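Local coordinates for excinuclease ABC, subunit A. (Deinococcus radiodurans, PDB 2VF7), which binds DNA and hydrolyses ATP as a zinc-containing UvrA-type ABC protein, probably serving damage recognition in DNA excision repair, at residues A[14-19]-A[89-94]; A[31-36]-A[433-438]; A[57-62]-A[81-86]. The protein carries 1 engineered substitution. All blocks are in the same frame, centred on the assembly; numbering follows the deposited sequence.

Contact 1: residues A[14-19]-A[89-94]; sequences GFVQVR and DGLPPA
Gln17 and Asp89 form an antiparallel hydrogen-bonded pair, their CA atoms 5.2 Å apart, in which Gln17 N donates to Asp89 O at 2.9 Å and Asp89 N returns an equally long bond to Gln17 O. The first of these is nearly straight (170°). A water adds a third link, giving one hydrogen to Asp89 OD2 at 2.7 Å and the other, over a longer path, to Gln17 O, which therefore accepts both an amide and a water. The pair joins strand 15-21 to the short edge strand 87-89 of the three-stranded antiparallel sheet of the first nucleotide-binding half, with strand 29-34 on the far side of 15-21. Past Asp89 the segment 89-94 leaves the sheet at Gly90, whose positive phi (83°) suits glycine; a side chain there would run into Phe15 O. Val16 touches the departing segment with both branches. CG2 rests 3.4 Å from Gly90 O, while CG1, turned anti to the backbone N (chi1 -176°), meets Leu91 CG at 3.9 Å. Leu91 in turn packs on Ala61 of helix 49-69.

Contact 2: residues A[31-36]-A[433-438]; sequences VKVPRD and SLFVVE
Ser433 and Asp36 meet through one hydrogen bond, from the backbone amide of the loop residue to the serine hydroxyl: Asp36 N lies 2.7 Å from Ser433 OG, and the bond is almost straight at 172°. With chi1 at -49°, Ser433 OG stands beside its own backbone N and anti to the carbonyl carbon, which directs the oxygen at the turn where segment 31-36 leaves its strand. The same oxygen lies 3.6 Å from Arg35 CB; the arginine's NH2 hydrogen-bonds Gly90 O, so its charged end serves another part of the fold. With an alanine at Ser433 the Asp36 amide would probably lose this acceptor, and the turn would be less firmly tied to the strand. Further along, chi1 of -56° sets Val33 CG2 between the backbone N and the carbonyl carbon, and this branch approaches the ring of Phe435 obliquely, 3.7 Å from CZ, while Pro34 O lies at the ring edge, near its plane. Val402 of the adjoining strand also packs on Phe435. The contact thus brings strand 29-34 of the antiparallel sheet against strand 433-437 of the mixed, largely parallel six-stranded sheet, whose strand 38-42 leads into the P-loop. Its chemistry implies a division of labour: apolar packing joins the sheets in the interior, while one neutral, directional hydrogen bond probably helps to hold the turn at the end of strand 29-34.

Contact 3: residues A[57-62]-A[81-86]; sequences LYAEAQ and GVPDVD
Helix 49-69, which follows the Walker A P-loop and carries ADP-binding residues at its start, receives on one side the loop that links helix 77-80 to strand 87-89. Pro83 is the residue that makes the approach. Its CG sits 3.7 Å from Ala59 CB and equally near Glu60 N, so the pyrrolidine ring lies against one turn of the helix. Glu60 crosses it obliquely: Glu60 CG is anti to the backbone N (chi1 -180°), and a bend at chi2 (72°) brings the carboxylate back to the proline, OE1 lying 3.7 Å from Pro83 CD. No direct hydrogen bond spans the segments. Instead a water donates to Glu60 OE1 at 2.6 Å and to Pro83 O at 3.2 Å, bridging the buried acid to the loop backbone. The other oxygen, OE2, forms a salt bridge with Arg64 one turn further along the helix, which probably favours the charged form of the acid. Val85 adds a looser van der Waals contact, its CG1 4.4 Å from Glu60 OE1. Elsewhere the loop ties Asp84 to Arg22 by a salt bridge and packs Val85 on Ala21 of strand 15-21, while on the helix Leu57 turns to Val16 and Val18 of that strand and Tyr58 to strand 94-96.

How the contacts relate
All three contacts lie on the same side of the chain's centre. Contacts 1 and 2 have centres about 9 Å apart and share the antiparallel sheet through the neighbouring strands 15-21 and 29-34; along the chain their segments alternate, 14-19, 31-36, 89-94 and then, after some 340 residues, 433-438. Contact 3 lies between 31-36 and 89-94 in sequence, its centre about 12 Å from that of contact 1 and about 16 Å from that of contact 2. Helix 49-69 links it to both: Ala61 CB lies 3.4 Å from Leu91 CD1, and Leu57 CD1 3.8 Å from Phe435 CE2. An ABC-type nucleotide-binding core is thus assembled from distant pieces, with antiparallel sheet, mixed sheet and P-loop helix in mutual contact.

Contact 1: residues A[14-19]-A[89-94]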
loop_
_atom_site.group_PDB
_atom_site.type_symbol
_atom_site.label_atom_id
_atom_site.label_comp_id
_atom_site.label_asym_id
_atom_site.label_seq_id
_atom_site.Cartn_x
_atom_site.Cartn_y
_atom_site.Cartn_z
ATOM N N GLY A 14 -29.752 -13.838 4.262
ATOM C CA GLY A 14 -28.568 -13.036 4.524
ATOM C C GLY A 14 -27.365 -13.936 4.729
ATOM O O GLY A 14 -26.632 -13.762 5.689
ATOM N N PHE A 15 -27.158 -14.897 3.828
ATOM C CA PHE A 15 -26.086 -15.883 3.969
ATOM C C PHE A 15 -24.894 -15.665 3.057
ATOM O O PHE A 15 -25.047 -15.287 1.888
ATOM C CB PHE A 15 -26.617 -17.298 3.744
ATOM C CG PHE A 15 -27.472 -17.801 4.859
ATOM C CD1 PHE A 15 -28.846 -17.713 4.784
ATOM C CD2 PHE A 15 -26.894 -18.363 6.000
ATOM C CE1 PHE A 15 -29.637 -18.172 5.816
ATOM C CE2 PHE A 15 -27.672 -18.809 7.041
ATOM C CZ PHE A 15 -29.051 -18.722 6.950
ATOM N N VAL A 16 -23.707 -15.895 3.618
ATOM C CA VAL A 16 -22.465 -16.037 2.860
ATOM C C VAL A 16 -22.441 -17.503 2.404
ATOM O O VAL A 16 -22.751 -18.399 3.176
ATOM C CB VAL A 16 -21.210 -15.708 3.734
ATOM C CG1 VAL A 16 -19.920 -15.764 2.919
ATOM C CG2 VAL A 16 -21.360 -14.336 4.474
ATOM N N GLN A 17 -22.142 -17.749 1.136
ATOM C CA GLN A 17 -22.152 -19.112 0.619
ATOM C C GLN A 17 -20.767 -19.482 0.109
ATOM O O GLN A 17 -20.193 -18.778 -0.718
ATOM C CB GLN A 17 -23.220 -19.288 -0.464
ATOM C CG GLN A 17 -23.345 -20.737 -0.995
ATOM C CD GLN A 17 -23.761 -21.753 0.088
ATOM O OE1 GLN A 17 -24.833 -21.626 0.688
ATOM N NE2 GLN A 17 -22.920 -22.772 0.319
ATOM N N VAL A 18 -20.244 -20.589 0.627
ATOM C CA VAL A 18 -18.889 -21.047 0.349
ATOM C C VAL A 18 -18.947 -22.409 -0.322
ATOM O O VAL A 18 -19.638 -23.327 0.150
ATOM C CB VAL A 18 -18.072 -21.148 1.651
ATOM C CG1 VAL A 18 -16.752 -21.925 1.454
ATOM C CG2 VAL A 18 -17.828 -19.759 2.249
ATOM N N ARG A 19 -18.222 -22.529 -1.425
ATOM C CA ARG A 19 -18.191 -23.748 -2.203
ATOM C C ARG A 19 -16.772 -24.138 -2.621
ATOM O O ARG A 19 -16.007 -23.294 -3.097
ATOM C CB ARG A 19 -19.042 -23.555 -3.447
ATOM C CG ARG A 19 -19.189 -24.790 -4.289
ATOM C CD ARG A 19 -20.228 -24.559 -5.368
ATOM N NE ARG A 19 -19.809 -23.622 -6.415
ATOM C CZ ARG A 19 -18.950 -23.928 -7.386
ATOM N NH1 ARG A 19 -18.381 -25.133 -7.417
ATOM N NH2 ARG A 19 -18.637 -23.028 -8.308
ATOM N N ASP A 89 -19.865 -16.350 -2.316
ATOM C CA ASP A 89 -20.865 -15.354 -2.663
ATOM C C ASP A 89 -21.441 -14.708 -1.403
ATOM O O ASP A 89 -21.637 -15.376 -0.402
ATOM C CB ASP A 89 -22.005 -16.016 -3.445
ATOM C CG ASP A 89 -21.533 -16.698 -4.735
ATOM O OD1 ASP A 89 -20.645 -16.151 -5.449
ATOM O OD2 ASP A 89 -22.063 -17.789 -5.045
ATOM N N GLY A 90 -21.718 -13.408 -1.455
ATOM C CA GLY A 90 -22.354 -12.701 -0.340
ATOM C C GLY A 90 -21.426 -12.253 0.768
ATOM O O GLY A 90 -21.855 -12.095 1.902
ATOM N N LEU A 91 -20.159 -12.021 0.429
ATOM C CA LEU A 91 -19.110 -11.746 1.409
ATOM C C LEU A 91 -18.714 -10.267 1.421
ATOM O O LEU A 91 -18.130 -9.787 0.443
ATOM C CB LEU A 91 -17.861 -12.573 1.066
ATOM C CG LEU A 91 -17.044 -13.318 2.126
ATOM C CD1 LEU A 91 -15.591 -13.270 1.665
ATOM C CD2 LEU A 91 -17.172 -12.804 3.567
ATOM N N PRO A 92 -19.001 -9.547 2.538
ATOM C CA PRO A 92 -18.599 -8.126 2.619
ATOM C C PRO A 92 -17.071 -7.979 2.808
ATOM O O PRO A 92 -16.372 -8.980 2.880
ATOM C CB PRO A 92 -19.387 -7.577 3.830
ATOM C CG PRO A 92 -20.073 -8.747 4.479
ATOM C CD PRO A 92 -19.668 -10.019 3.772
ATOM N N PRO A 93 -16.541 -6.737 2.818
ATOM C CA PRO A 93 -15.119 -6.607 3.181
ATOM C C PRO A 93 -14.855 -7.063 4.621
ATOM O O PRO A 93 -15.793 -7.146 5.411
ATOM C CB PRO A 93 -14.856 -5.108 3.008
ATOM C CG PRO A 93 -15.922 -4.656 2.035
ATOM C CD PRO A 93 -17.133 -5.436 2.457
ATOM N N ALA A 94 -13.595 -7.372 4.949
ATOM C CA ALA A 94 -13.259 -7.964 6.239
ATOM C C ALA A 94 -12.079 -7.297 6.941
ATOM O O ALA A 94 -11.104 -6.919 6.298
ATOM C CB ALA A 94 -12.996 -9.464 6.075
HETATM O O HOH W 1 -20.874 -19.795 -3.764
#

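Contact 2: residues A[31-36]-A[433-438]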
loop_
_atom_site.group_PDB
_atom_site.type_symbol
_atom_site.label_atom_id
_atom_site.label_comp_id
_atom_site.label_asym_id
_atom_site.label_seq_id
_atom_site.Cartn_x
_atom_site.Cartn_y
_atom_site.Cartn_z
ATOM N N VAL A 31 -20.153 -24.674 2.757
ATOM C CA VAL A 31 -20.828 -24.224 3.961
ATOM C C VAL A 31 -21.498 -22.878 3.703
ATOM O O VAL A 31 -21.078 -22.133 2.832
ATOM C CB VAL A 31 -19.859 -24.173 5.197
ATOM C CG1 VAL A 31 -18.873 -23.038 5.090
ATOM C CG2 VAL A 31 -20.632 -24.055 6.479
ATOM N N LYS A 32 -22.559 -22.591 4.445
ATOM C CA LYS A 32 -23.185 -21.270 4.439
ATOM C C LYS A 32 -23.221 -20.713 5.864
ATOM O O LYS A 32 -23.389 -21.465 6.826
ATOM C CB LYS A 32 -24.597 -21.328 3.848
ATOM C CG LYS A 32 -25.671 -21.717 4.844
ATOM C CD LYS A 32 -27.046 -21.949 4.193
ATOM C CE LYS A 32 -28.093 -22.326 5.259
ATOM N NZ LYS A 32 -29.492 -22.198 4.776
ATOM N N VAL A 33 -23.059 -19.397 5.987
ATOM C CA VAL A 33 -23.098 -18.721 7.295
ATOM C C VAL A 33 -23.808 -17.368 7.200
ATOM O O VAL A 33 -23.562 -16.598 6.260
ATOM C CB VAL A 33 -21.666 -18.557 7.946
ATOM C CG1 VAL A 33 -20.991 -19.873 8.068
ATOM C CG2 VAL A 33 -20.794 -17.643 7.139
ATOM N N PRO A 34 -24.676 -17.066 8.186
ATOM C CA PRO A 34 -25.415 -15.807 8.161
ATOM C C PRO A 34 -24.506 -14.593 8.326
ATOM O O PRO A 34 -23.486 -14.652 9.021
ATOM C CB PRO A 34 -26.386 -15.943 9.337
ATOM C CG PRO A 34 -25.803 -16.943 10.222
ATOM C CD PRO A 34 -25.019 -17.877 9.369
ATOM N N ARG A 35 -24.854 -13.506 7.657
ATOM C CA ARG A 35 -24.154 -12.257 7.886
ATOM C C ARG A 35 -25.017 -11.528 8.902
ATOM O O ARG A 35 -26.161 -11.947 9.129
ATOM C CB ARG A 35 -23.873 -11.495 6.561
ATOM C CG ARG A 35 -24.926 -10.499 6.109
ATOM C CD ARG A 35 -24.496 -9.707 4.832
ATOM N NE ARG A 35 -24.100 -10.617 3.761
ATOM C CZ ARG A 35 -24.948 -11.242 2.952
ATOM N NH1 ARG A 35 -26.247 -11.045 3.061
ATOM N NH2 ARG A 35 -24.490 -12.074 2.028
ATOM N N ASP A 36 -24.459 -10.516 9.570
ATOM C CA ASP A 36 -25.154 -9.746 10.642
ATOM C C ASP A 36 -25.461 -10.585 11.876
ATOM O O ASP A 36 -26.452 -10.367 12.579
ATOM C CB ASP A 36 -26.427 -9.042 10.129
ATOM C CG ASP A 36 -26.176 -8.184 8.875
ATOM O OD1 ASP A 36 -25.417 -7.196 8.943
ATOM O OD2 ASP A 36 -26.756 -8.493 7.814
ATOM N N SER A 433 -20.827 -8.012 10.971
ATOM C CA SER A 433 -20.894 -9.472 11.125
ATOM C C SER A 433 -19.629 -9.946 11.830
ATOM O O SER A 433 -18.545 -9.391 11.615
ATOM C CB SER A 433 -20.986 -10.173 9.756
ATOM O OG SER A 433 -21.977 -9.605 8.912
ATOM N N LEU A 434 -19.754 -10.999 12.635
ATOM C CA LEU A 434 -18.642 -11.468 13.447
ATOM C C LEU A 434 -18.337 -12.942 13.195
ATOM O O LEU A 434 -19.195 -13.803 13.371
ATOM C CB LEU A 434 -18.940 -11.213 14.934
ATOM C CG LEU A 434 -19.271 -9.759 15.315
ATOM C CD1 LEU A 434 -20.373 -9.721 16.334
ATOM C CD2 LEU A 434 -18.071 -9.044 15.826
ATOM N N PHE A 435 -17.114 -13.223 12.749
ATOM C CA PHE A 435 -16.654 -14.603 12.602
ATOM C C PHE A 435 -15.642 -14.873 13.720
ATOM O O PHE A 435 -14.569 -14.275 13.747
ATOM C CB PHE A 435 -16.022 -14.874 11.218
ATOM C CG PHE A 435 -16.994 -14.800 10.042
ATOM C CD1 PHE A 435 -18.380 -14.716 10.231
ATOM C CD2 PHE A 435 -16.501 -14.829 8.725
ATOM C CE1 PHE A 435 -19.241 -14.651 9.134
ATOM C CE2 PHE A 435 -17.361 -14.759 7.626
ATOM C CZ PHE A 435 -18.723 -14.673 7.822
ATOM N N VAL A 436 -15.983 -15.784 14.622
ATOM C CA VAL A 436 -15.215 -15.983 15.842
ATOM C C VAL A 436 -14.799 -17.432 16.004
ATOM O O VAL A 436 -15.649 -18.285 16.173
ATOM C CB VAL A 436 -16.038 -15.580 17.080
ATOM C CG1 VAL A 436 -15.247 -15.826 18.390
ATOM C CG2 VAL A 436 -16.478 -14.124 16.957
ATOM N N VAL A 437 -13.498 -17.714 15.925
ATOM C CA VAL A 437 -13.024 -19.027 16.353
ATOM C C VAL A 437 -12.767 -19.029 17.842
ATOM O O VAL A 437 -11.962 -18.251 18.357
ATOM C CB VAL A 437 -11.861 -19.625 15.471
ATOM C CG1 VAL A 437 -11.337 -18.626 14.473
ATOM C CG2 VAL A 437 -10.765 -20.254 16.307
ATOM N N GLU A 438 -13.486 -19.912 18.519
ATOM C CA GLU A 438 -13.549 -19.946 19.966
ATOM C C GLU A 438 -13.606 -21.383 20.489
ATOM O O GLU A 438 -14.136 -22.291 19.827
ATOM C CB GLU A 438 -14.776 -19.148 20.451
ATOM C CG GLU A 438 -14.842 -18.910 21.946
ATOM C CD GLU A 438 -13.605 -18.218 22.512
ATOM O OE1 GLU A 438 -13.546 -16.967 22.447
ATOM O OE2 GLU A 438 -12.701 -18.914 23.047
#

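Contact 3: residues A[57-62]-A[81-86]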
loop_
_atom_site.group_PDB
_atom_site.type_symbol
_atom_site.label_atom_id
_atom_site.label_comp_id
_atom_site.label_asym_id
_atom_site.label_seq_id
_atom_site.Cartn_x
_atom_site.Cartn_y
_atom_site.Cartn_z
ATOM N N LEU A 57 -12.020 -17.396 4.354
ATOM C CA LEU A 57 -13.032 -16.314 4.370
ATOM C C LEU A 57 -12.408 -14.932 4.435
ATOM O O LEU A 57 -12.587 -14.131 3.515
ATOM C CB LEU A 57 -14.082 -16.531 5.475
ATOM C CG LEU A 57 -15.197 -17.541 5.166
ATOM C CD1 LEU A 57 -15.915 -18.020 6.412
ATOM C CD2 LEU A 57 -16.215 -16.931 4.243
ATOM N N TYR A 58 -11.660 -14.654 5.501
ATOM C CA TYR A 58 -10.954 -13.383 5.613
ATOM C C TYR A 58 -10.063 -13.121 4.400
ATOM O O TYR A 58 -10.149 -12.062 3.771
ATOM C CB TYR A 58 -10.160 -13.315 6.937
ATOM C CG TYR A 58 -9.144 -12.198 7.009
ATOM C CD1 TYR A 58 -9.543 -10.870 7.190
ATOM C CD2 TYR A 58 -7.773 -12.469 6.908
ATOM C CE1 TYR A 58 -8.609 -9.842 7.252
ATOM C CE2 TYR A 58 -6.818 -11.436 6.965
ATOM C CZ TYR A 58 -7.258 -10.125 7.139
ATOM O OH TYR A 58 -6.339 -9.096 7.206
ATOM N N ALA A 59 -9.242 -14.103 4.043
ATOM C CA ALA A 59 -8.263 -13.955 2.969
ATOM C C ALA A 59 -8.843 -13.663 1.576
ATOM O O ALA A 59 -8.301 -12.824 0.840
ATOM C CB ALA A 59 -7.341 -15.155 2.926
ATOM N N GLU A 60 -9.913 -14.348 1.195
ATOM C CA GLU A 60 -10.582 -14.042 -0.082
ATOM C C GLU A 60 -11.258 -12.656 -0.045
ATOM O O GLU A 60 -11.132 -11.874 -0.974
ATOM C CB GLU A 60 -11.563 -15.166 -0.453
ATOM C CG GLU A 60 -12.340 -14.998 -1.770
ATOM C CD GLU A 60 -11.491 -15.194 -3.023
ATOM O OE1 GLU A 60 -10.304 -15.577 -2.902
ATOM O OE2 GLU A 60 -12.016 -14.943 -4.132
ATOM N N ALA A 61 -11.939 -12.342 1.048
ATOM C CA ALA A 61 -12.542 -11.017 1.235
ATOM C C ALA A 61 -11.564 -9.845 1.129
ATOM O O ALA A 61 -11.937 -8.782 0.629
ATOM C CB ALA A 61 -13.284 -10.956 2.556
ATOM N N GLN A 62 -10.331 -10.021 1.610
ATOM C CA GLN A 62 -9.307 -8.956 1.536
ATOM C C GLN A 62 -8.630 -8.835 0.198
ATOM O O GLN A 62 -8.398 -7.731 -0.276
ATOM C CB GLN A 62 -8.234 -9.108 2.613
ATOM C CG GLN A 62 -8.572 -8.375 3.893
ATOM C CD GLN A 62 -7.406 -7.572 4.468
ATOM O OE1 GLN A 62 -7.628 -6.599 5.212
ATOM N NE2 GLN A 62 -6.165 -7.966 4.134
ATOM N N GLY A 81 0.106 -15.672 -2.775
ATOM C CA GLY A 81 -0.805 -16.815 -2.767
ATOM C C GLY A 81 -2.284 -16.433 -2.731
ATOM O O GLY A 81 -2.662 -15.374 -2.225
ATOM N N VAL A 82 -3.119 -17.311 -3.278
ATOM C CA VAL A 82 -4.572 -17.158 -3.243
ATOM C C VAL A 82 -5.191 -18.273 -2.381
ATOM O O VAL A 82 -4.616 -19.363 -2.293
ATOM C CB VAL A 82 -5.173 -17.246 -4.663
ATOM C CG1 VAL A 82 -6.314 -16.289 -4.795
ATOM C CG2 VAL A 82 -4.133 -16.921 -5.712
ATOM N N PRO A 83 -6.347 -18.010 -1.722
ATOM C CA PRO A 83 -7.011 -19.155 -1.085
ATOM C C PRO A 83 -7.476 -20.180 -2.127
ATOM O O PRO A 83 -7.831 -19.812 -3.248
ATOM C CB PRO A 83 -8.207 -18.518 -0.373
ATOM C CG PRO A 83 -7.860 -17.066 -0.254
ATOM C CD PRO A 83 -7.085 -16.753 -1.480
ATOM N N ASP A 84 -7.433 -21.457 -1.760
ATOM C CA ASP A 84 -7.899 -22.519 -2.635
ATOM C C ASP A 84 -9.391 -22.688 -2.416
ATOM O O ASP A 84 -9.818 -23.294 -1.445
ATOM C CB ASP A 84 -7.145 -23.816 -2.353
ATOM C CG ASP A 84 -7.171 -24.784 -3.529
ATOM O OD1 ASP A 84 -8.113 -24.726 -4.351
ATOM O OD2 ASP A 84 -6.246 -25.618 -3.623
ATOM N N VAL A 85 -10.182 -22.118 -3.314
ATOM C CA VAL A 85 -11.646 -22.114 -3.174
ATOM C C VAL A 85 -12.353 -21.852 -4.527
ATOM O O VAL A 85 -11.954 -20.968 -5.284
ATOM C CB VAL A 85 -12.095 -21.129 -2.040
ATOM C CG1 VAL A 85 -11.741 -19.679 -2.385
ATOM C CG2 VAL A 85 -13.569 -21.309 -1.684
ATOM N N ASP A 86 -13.385 -22.642 -4.832
ATOM C CA ASP A 86 -14.132 -22.497 -6.090
ATOM C C ASP A 86 -14.941 -21.194 -6.182
ATOM O O ASP A 86 -14.829 -20.483 -7.168
ATOM C CB ASP A 86 -15.058 -23.701 -6.333
ATOM C CG ASP A 86 -14.306 -24.940 -6.746
ATOM O OD1 ASP A 86 -13.204 -24.772 -7.306
ATOM O OD2 ASP A 86 -14.809 -26.075 -6.523
HETATM O O HOH W 2 -9.235 -17.291 -4.559
#